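Cytosine deaminase (PDB 4R85) probably catalyses the hydrolytic deamination of cytosine and 5-methylcytosine, as an iron-containing member of the amidohydrolase family with 5-methylcytosine bound in its active site. Local coordinates at residues G74-G79 / I178-N183; R82-K87 / P150-E155. All coordinates share one frame; numbering follows the deposited sequence.

Interaction 1: residues G74-G79 / I178-N183; sequences GTLFEG and IPHYEN. With 17E (5-methylcytosine), chain G.
Leu76 meets His180, and Phe77 meets Tyr181, in two small van der Waals contacts beside the bound 5-methylcytosine. Leu76 and His180 reach toward one another: the methyl CD2 comes to the edge of the imidazole, near its plane, 4.1 Å from NE2. The other branch of the leucine serves the ligand. Its CG lies anti to the backbone N (chi1 172°), and CD1 sits over one side of the pyrimidine near its rim, 3.4 Å from N3. Ile178 approaches differently, its extended chain bringing CD1 to the rim of the base, 3.6 Å from O2. The two methyls thus flank O2, one from above the plane of the base and one near that plane. Farther out, the side chains of Phe77 and Tyr181 pass alongside each other, running opposite ways, in an apolar contact; CE2 of Tyr181 comes to the edge of the Phe77 ring, close to its plane and 3.9 Å from CD2.

Behind this first shell, Leu76 and Phe77 lie in the first turn of a capped helix. Thr75 is the N-cap, its OG1 accepting from Glu78 N at 3.1 Å in a nearly straight bond (165°), and Leu76 O accepts a hydrogen bond from NE1 of Trp314, another pocket residue. Across the contact, His180 also packs on Glu212, itself hydrogen-bonded to the ligand. In this amidohydrolase barrel the contact sets the first turn of helix 76-87 against the loop that leads from strand 174-175 to helix 185-202, with Ile178 packing on His209 and Pro179 on Val208 of strand 205-209.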
loop_
_atom_site.group_PDB
_atom_site.type_symbol
_atom_site.label_atom_id
_atom_site.label_comp_id
_atom_site.label_asym_id
_atom_site.label_seq_id
_atom_site.Cartn_x
_atom_site.Cartn_y
_atom_site.Cartn_z
ATOM N N GLY A 74 7.059 8.787 15.634
ATOM C CA GLY A 74 6.950 7.641 14.749
ATOM C C GLY A 74 8.219 6.813 14.675
ATOM O O GLY A 74 8.577 6.300 13.600
ATOM N N THR A 75 8.916 6.698 15.807
ATOM C CA THR A 75 10.161 5.933 15.874
ATOM C C THR A 75 10.014 4.656 16.692
ATOM O O THR A 75 9.108 4.535 17.534
ATOM C CB THR A 75 11.336 6.745 16.459
ATOM O OG1 THR A 75 11.050 7.116 17.818
ATOM C CG2 THR A 75 11.587 8.006 15.642
ATOM N N LEU A 76 10.902 3.705 16.416
ATOM C CA LEU A 76 10.990 2.472 17.184
ATOM C C LEU A 76 11.164 2.805 18.662
ATOM O O LEU A 76 10.508 2.224 19.525
ATOM C CB LEU A 76 12.189 1.645 16.715
ATOM C CG LEU A 76 12.506 0.416 17.556
ATOM C CD1 LEU A 76 11.343 -0.574 17.499
ATOM C CD2 LEU A 76 13.817 -0.245 17.096
ATOM N N PHE A 77 12.055 3.748 18.948
ATOM C CA PHE A 77 12.438 4.011 20.337
ATOM C C PHE A 77 11.350 4.684 21.157
ATOM O O PHE A 77 11.132 4.304 22.308
ATOM C CB PHE A 77 13.751 4.792 20.407
ATOM C CG PHE A 77 14.851 4.170 19.588
ATOM C CD1 PHE A 77 15.418 4.851 18.521
ATOM C CD2 PHE A 77 15.280 2.879 19.860
ATOM C CE1 PHE A 77 16.418 4.257 17.753
ATOM C CE2 PHE A 77 16.270 2.285 19.101
ATOM C CZ PHE A 77 16.840 2.977 18.045
ATOM N N GLU A 78 10.665 5.671 20.589
ATOM C CA GLU A 78 9.515 6.238 21.290
ATOM C C GLU A 78 8.438 5.160 21.446
ATOM O O GLU A 78 7.766 5.100 22.461
ATOM C CB GLU A 78 8.950 7.482 20.595
ATOM C CG GLU A 78 7.776 8.081 21.381
ATOM C CD GLU A 78 7.274 9.412 20.856
ATOM O OE1 GLU A 78 6.218 9.856 21.354
ATOM O OE2 GLU A 78 7.924 10.023 19.979
ATOM N N GLY A 79 8.307 4.286 20.449
ATOM C CA GLY A 79 7.349 3.200 20.529
ATOM C C GLY A 79 7.570 2.342 21.764
ATOM O O GLY A 79 6.622 1.994 22.475
ATOM N N ILE A 178 16.638 -9.271 20.782
ATOM C CA ILE A 178 16.696 -7.916 20.229
ATOM C C ILE A 178 18.121 -7.336 20.375
ATOM O O ILE A 178 18.330 -6.286 20.991
ATOM C CB ILE A 178 15.582 -7.012 20.871
ATOM C CG1 ILE A 178 15.371 -5.724 20.064
ATOM C CG2 ILE A 178 15.831 -6.769 22.376
ATOM C CD1 ILE A 178 14.299 -4.807 20.625
ATOM N N PRO A 179 19.118 -8.029 19.785
ATOM C CA PRO A 179 20.533 -7.718 20.020
ATOM C C PRO A 179 20.910 -6.283 19.685
ATOM O O PRO A 179 21.758 -5.721 20.376
ATOM C CB PRO A 179 21.276 -8.699 19.090
ATOM C CG PRO A 179 20.252 -9.142 18.089
ATOM C CD PRO A 179 18.967 -9.172 18.870
ATOM N N HIS A 180 20.296 -5.693 18.656
ATOM C CA HIS A 180 20.617 -4.311 18.287
ATOM C C HIS A 180 20.186 -3.305 19.359
ATOM O O HIS A 180 20.662 -2.162 19.378
ATOM C CB HIS A 180 19.966 -3.950 16.947
ATOM C CG HIS A 180 18.475 -3.935 16.998
ATOM N ND1 HIS A 180 17.722 -5.085 16.914
ATOM C CD2 HIS A 180 17.595 -2.918 17.163
ATOM C CE1 HIS A 180 16.442 -4.781 17.020
ATOM N NE2 HIS A 180 16.336 -3.474 17.171
ATOM N N TYR A 181 19.293 -3.719 20.257
ATOM C CA TYR A 181 18.805 -2.811 21.309
ATOM C C TYR A 181 19.559 -2.966 22.630
ATOM O O TYR A 181 19.409 -2.138 23.528
ATOM C CB TYR A 181 17.293 -2.981 21.525
ATOM C CG TYR A 181 16.638 -1.924 22.395
ATOM C CD1 TYR A 181 16.038 -2.270 23.602
ATOM C CD2 TYR A 181 16.608 -0.590 22.009
ATOM C CE1 TYR A 181 15.431 -1.325 24.404
ATOM C CE2 TYR A 181 16.002 0.376 22.815
ATOM C CZ TYR A 181 15.412 -0.003 24.010
ATOM O OH TYR A 181 14.809 0.930 24.830
ATOM N N GLU A 182 20.380 -4.006 22.756
ATOM C CA GLU A 182 21.192 -4.153 23.969
ATOM C C GLU A 182 22.133 -2.949 24.108
ATOM O O GLU A 182 22.522 -2.328 23.111
ATOM C CB GLU A 182 21.984 -5.461 23.962
ATOM C CG GLU A 182 21.125 -6.711 23.688
ATOM C CD GLU A 182 20.321 -7.169 24.894
ATOM O OE1 GLU A 182 19.502 -8.103 24.730
ATOM O OE2 GLU A 182 20.507 -6.609 26.003
ATOM N N ASN A 183 22.498 -2.637 25.344
ATOM C CA ASN A 183 23.159 -1.370 25.668
ATOM C C ASN A 183 24.553 -1.196 25.055
ATOM O O ASN A 183 24.986 -0.071 24.806
ATOM C CB ASN A 183 23.229 -1.173 27.188
ATOM C CG ASN A 183 21.874 -0.863 27.807
ATOM O OD1 ASN A 183 20.918 -0.519 27.109
ATOM N ND2 ASN A 183 21.791 -0.973 29.132
HETATM N N1 17E G . 8.953 -3.803 19.238
HETATM C C2 17E G . 10.029 -3.756 18.452
HETATM O O2 17E G . 11.279 -3.796 19.017
HETATM N N3 17E G . 9.923 -3.675 17.122
HETATM C C4 17E G . 8.713 -3.632 16.539
HETATM N N4 17E G . 8.612 -3.544 15.117
HETATM C C5 17E G . 7.557 -3.680 17.320
HETATM C C6 17E G . 7.717 -3.770 18.700
HETATM C CM5 17E G . 6.204 -3.637 16.687
#

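Interaction 2: residues R82-K87 / P150-E155; sequences RWSQRK and PQEGIE. With 17E (5-methylcytosine), chain G.
Trp83 and Gln151 touch where helix 76-87 of the amidohydrolase barrel faces the loop after strand 143-149, which makes a type I turn from Pro150 to Gly153. From CB, the Gln151 chain runs to CG, which lies 4.2 Å from Trp83 CD1. A bend at chi2 (70°) then swings CD toward the ligand, and the terminal amide lies nearly coplanar with the base. OE1 accepts from N1 of 5-methylcytosine at 2.7 Å (172°), while NE2 donates to its O2 at 3.0 Å (169°). This straight pair of bonds reads the N1-H and C2 carbonyl edge and would hold the base against rotation in its plane.

One residue on, Glu152 forms a salt bridge with Lys87: NZ meets OE1 at 2.8 Å on the anti side, tilted out of the carboxylate plane. Before reaching it, the lysine lays CG over one face of the Trp83 indole, 3.6 Å above the plane. Asp119, outside both segments, forms a second salt bridge with Lys87 NZ and accepts from Trp83 NE1, tying the two side chains together; NZ also hydrogen-bonds Thr121 O. A water hydrogen-bonded to Ser84 OG (2.7 Å) donates to Glu152 OE1 at 2.6 Å, bridging the segments.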
loop_
_atom_site.group_PDB
_atom_site.type_symbol
_atom_site.label_atom_id
_atom_site.label_comp_id
_atom_site.label_asym_id
_atom_site.label_seq_id
_atom_site.Cartn_x
_atom_site.Cartn_y
_atom_site.Cartn_z
ATOM N N ARG A 82 6.506 4.213 24.875
ATOM C CA ARG A 82 5.057 4.253 25.028
ATOM C C ARG A 82 4.527 2.900 25.490
ATOM O O ARG A 82 3.604 2.830 26.309
ATOM C CB ARG A 82 4.375 4.648 23.715
ATOM C CG ARG A 82 4.714 6.044 23.231
ATOM C CD ARG A 82 4.104 7.146 24.109
ATOM N NE ARG A 82 4.725 8.426 23.782
ATOM C CZ ARG A 82 5.491 9.127 24.610
ATOM N NH1 ARG A 82 6.029 10.265 24.199
ATOM N NH2 ARG A 82 5.709 8.703 25.851
ATOM N N TRP A 83 5.113 1.832 24.954
ATOM C CA TRP A 83 4.725 0.482 25.324
ATOM C C TRP A 83 5.035 0.239 26.790
ATOM O O TRP A 83 4.249 -0.386 27.509
ATOM C CB TRP A 83 5.449 -0.550 24.448
ATOM C CG TRP A 83 5.211 -1.968 24.873
ATOM C CD1 TRP A 83 6.158 -2.892 25.217
ATOM C CD2 TRP A 83 3.937 -2.629 25.004
ATOM N NE1 TRP A 83 5.554 -4.082 25.549
ATOM C CE2 TRP A 83 4.195 -3.950 25.425
ATOM C CE3 TRP A 83 2.608 -2.227 24.817
ATOM C CZ2 TRP A 83 3.173 -4.877 25.655
ATOM C CZ3 TRP A 83 1.588 -3.154 25.042
ATOM C CH2 TRP A 83 1.880 -4.460 25.458
ATOM N N SER A 84 6.188 0.726 27.231
ATOM C CA SER A 84 6.553 0.638 28.645
ATOM C C SER A 84 5.501 1.298 29.554
ATOM O O SER A 84 5.162 0.770 30.606
ATOM C CB SER A 84 7.938 1.248 28.868
ATOM O OG SER A 84 8.337 1.095 30.217
ATOM N N GLN A 85 4.977 2.447 29.142
ATOM C CA GLN A 85 3.884 3.092 29.872
ATOM C C GLN A 85 2.622 2.235 29.898
ATOM O O GLN A 85 1.926 2.160 30.920
ATOM C CB GLN A 85 3.529 4.425 29.222
ATOM C CG GLN A 85 4.603 5.474 29.304
ATOM C CD GLN A 85 4.176 6.745 28.605
ATOM O OE1 GLN A 85 4.086 6.781 27.382
ATOM N NE2 GLN A 85 3.882 7.788 29.382
ATOM N N ARG A 86 2.317 1.624 28.756
ATOM C CA ARG A 86 1.106 0.826 28.603
ATOM C C ARG A 86 1.189 -0.449 29.436
ATOM O O ARG A 86 0.171 -0.945 29.926
ATOM C CB ARG A 86 0.874 0.485 27.124
ATOM C CG ARG A 86 -0.413 -0.309 26.845
ATOM C CD ARG A 86 -1.637 0.362 27.483
ATOM N NE ARG A 86 -2.883 -0.271 27.054
ATOM C CZ ARG A 86 -3.417 -1.346 27.631
ATOM N NH1 ARG A 86 -4.549 -1.855 27.167
ATOM N NH2 ARG A 86 -2.814 -1.921 28.666
ATOM N N LYS A 87 2.404 -0.974 29.595
ATOM C CA LYS A 87 2.606 -2.217 30.340
ATOM C C LYS A 87 2.148 -2.139 31.784
ATOM O O LYS A 87 1.826 -3.162 32.388
ATOM C CB LYS A 87 4.069 -2.666 30.284
ATOM C CG LYS A 87 4.398 -3.450 29.041
ATOM C CD LYS A 87 5.845 -3.229 28.640
ATOM C CE LYS A 87 6.798 -4.065 29.447
ATOM N NZ LYS A 87 8.188 -3.934 28.906
ATOM N N PRO A 150 12.126 -10.425 24.294
ATOM C CA PRO A 150 12.591 -9.573 25.396
ATOM C C PRO A 150 12.713 -8.124 24.921
ATOM O O PRO A 150 13.817 -7.669 24.634
ATOM C CB PRO A 150 13.969 -10.146 25.713
ATOM C CG PRO A 150 14.467 -10.647 24.353
ATOM C CD PRO A 150 13.238 -11.086 23.579
ATOM N N GLN A 151 11.585 -7.423 24.839
ATOM C CA GLN A 151 11.546 -6.066 24.285
ATOM C C GLN A 151 12.618 -5.123 24.826
ATOM O O GLN A 151 13.225 -4.354 24.075
ATOM C CB GLN A 151 10.178 -5.437 24.538
ATOM C CG GLN A 151 10.068 -3.985 24.105
ATOM C CD GLN A 151 10.075 -3.850 22.591
ATOM O OE1 GLN A 151 9.029 -3.911 21.949
ATOM N NE2 GLN A 151 11.258 -3.684 22.015
ATOM N N GLU A 152 12.846 -5.157 26.131
ATOM C CA GLU A 152 13.789 -4.203 26.701
ATOM C C GLU A 152 15.192 -4.781 26.882
ATOM O O GLU A 152 16.037 -4.205 27.572
ATOM C CB GLU A 152 13.217 -3.583 27.982
ATOM C CG GLU A 152 11.948 -2.794 27.646
ATOM C CD GLU A 152 11.408 -1.988 28.801
ATOM O OE1 GLU A 152 10.170 -1.992 28.990
ATOM O OE2 GLU A 152 12.215 -1.351 29.505
ATOM N N GLY A 153 15.441 -5.913 26.234
ATOM C CA GLY A 153 16.764 -6.504 26.240
ATOM C C GLY A 153 16.896 -7.672 27.190
ATOM O O GLY A 153 16.246 -7.726 28.239
ATOM N N ILE A 154 17.734 -8.626 26.807
ATOM C CA ILE A 154 18.089 -9.744 27.667
ATOM C C ILE A 154 19.136 -9.323 28.703
ATOM O O ILE A 154 18.995 -9.593 29.902
ATOM C CB ILE A 154 18.646 -10.916 26.821
ATOM C CG1 ILE A 154 17.551 -11.442 25.897
ATOM C CG2 ILE A 154 19.188 -12.026 27.718
ATOM C CD1 ILE A 154 18.014 -12.528 24.941
ATOM N N GLU A 155 20.194 -8.667 28.240
ATOM C CA GLU A 155 21.320 -8.337 29.105
ATOM C C GLU A 155 21.118 -6.978 29.755
ATOM O O GLU A 155 21.827 -6.625 30.690
ATOM C CB GLU A 155 22.632 -8.308 28.301
ATOM C CG GLU A 155 22.840 -9.462 27.329
ATOM C CD GLU A 155 23.192 -10.779 28.028
ATOM O OE1 GLU A 155 23.879 -11.610 27.402
ATOM O OE2 GLU A 155 22.789 -10.991 29.196
HETATM N N1 17E G . 8.953 -3.803 19.238
HETATM C C2 17E G . 10.029 -3.756 18.452
HETATM O O2 17E G . 11.279 -3.796 19.017
HETATM N N3 17E G . 9.923 -3.675 17.122
HETATM C C4 17E G . 8.713 -3.632 16.539
HETATM N N4 17E G . 8.612 -3.544 15.117
HETATM C C5 17E G . 7.557 -3.680 17.320
HETATM C C6 17E G . 7.717 -3.770 18.700
HETATM C CM5 17E G . 6.204 -3.637 16.687
HETATM O O HOH W 1 9.604 -1.008 31.290
#

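From the N terminus, the chain leaves strand 47-57 and enters helix 76-87, which supplies the first half of both interactions: its start in interaction 1, its later turns in interaction 2. It then runs through helix 92-108, strand 111-119, helix 126-137 and strand 143-149 to residues 150-155, closing the shorter loop, then through helix 160-170 and strand 174-175 to residues 178-183, closing the longer one. Interaction 2 is therefore nested within interaction 1. The two loops, after barrel strands 143-149 and 174-175, also join each other, with Glu182 OE1 lying 2.8 Å from Ile154 N in a probable hydrogen bond. One helix and two consecutive strand-end loops thus enclose part of the 5-methylcytosine pocket.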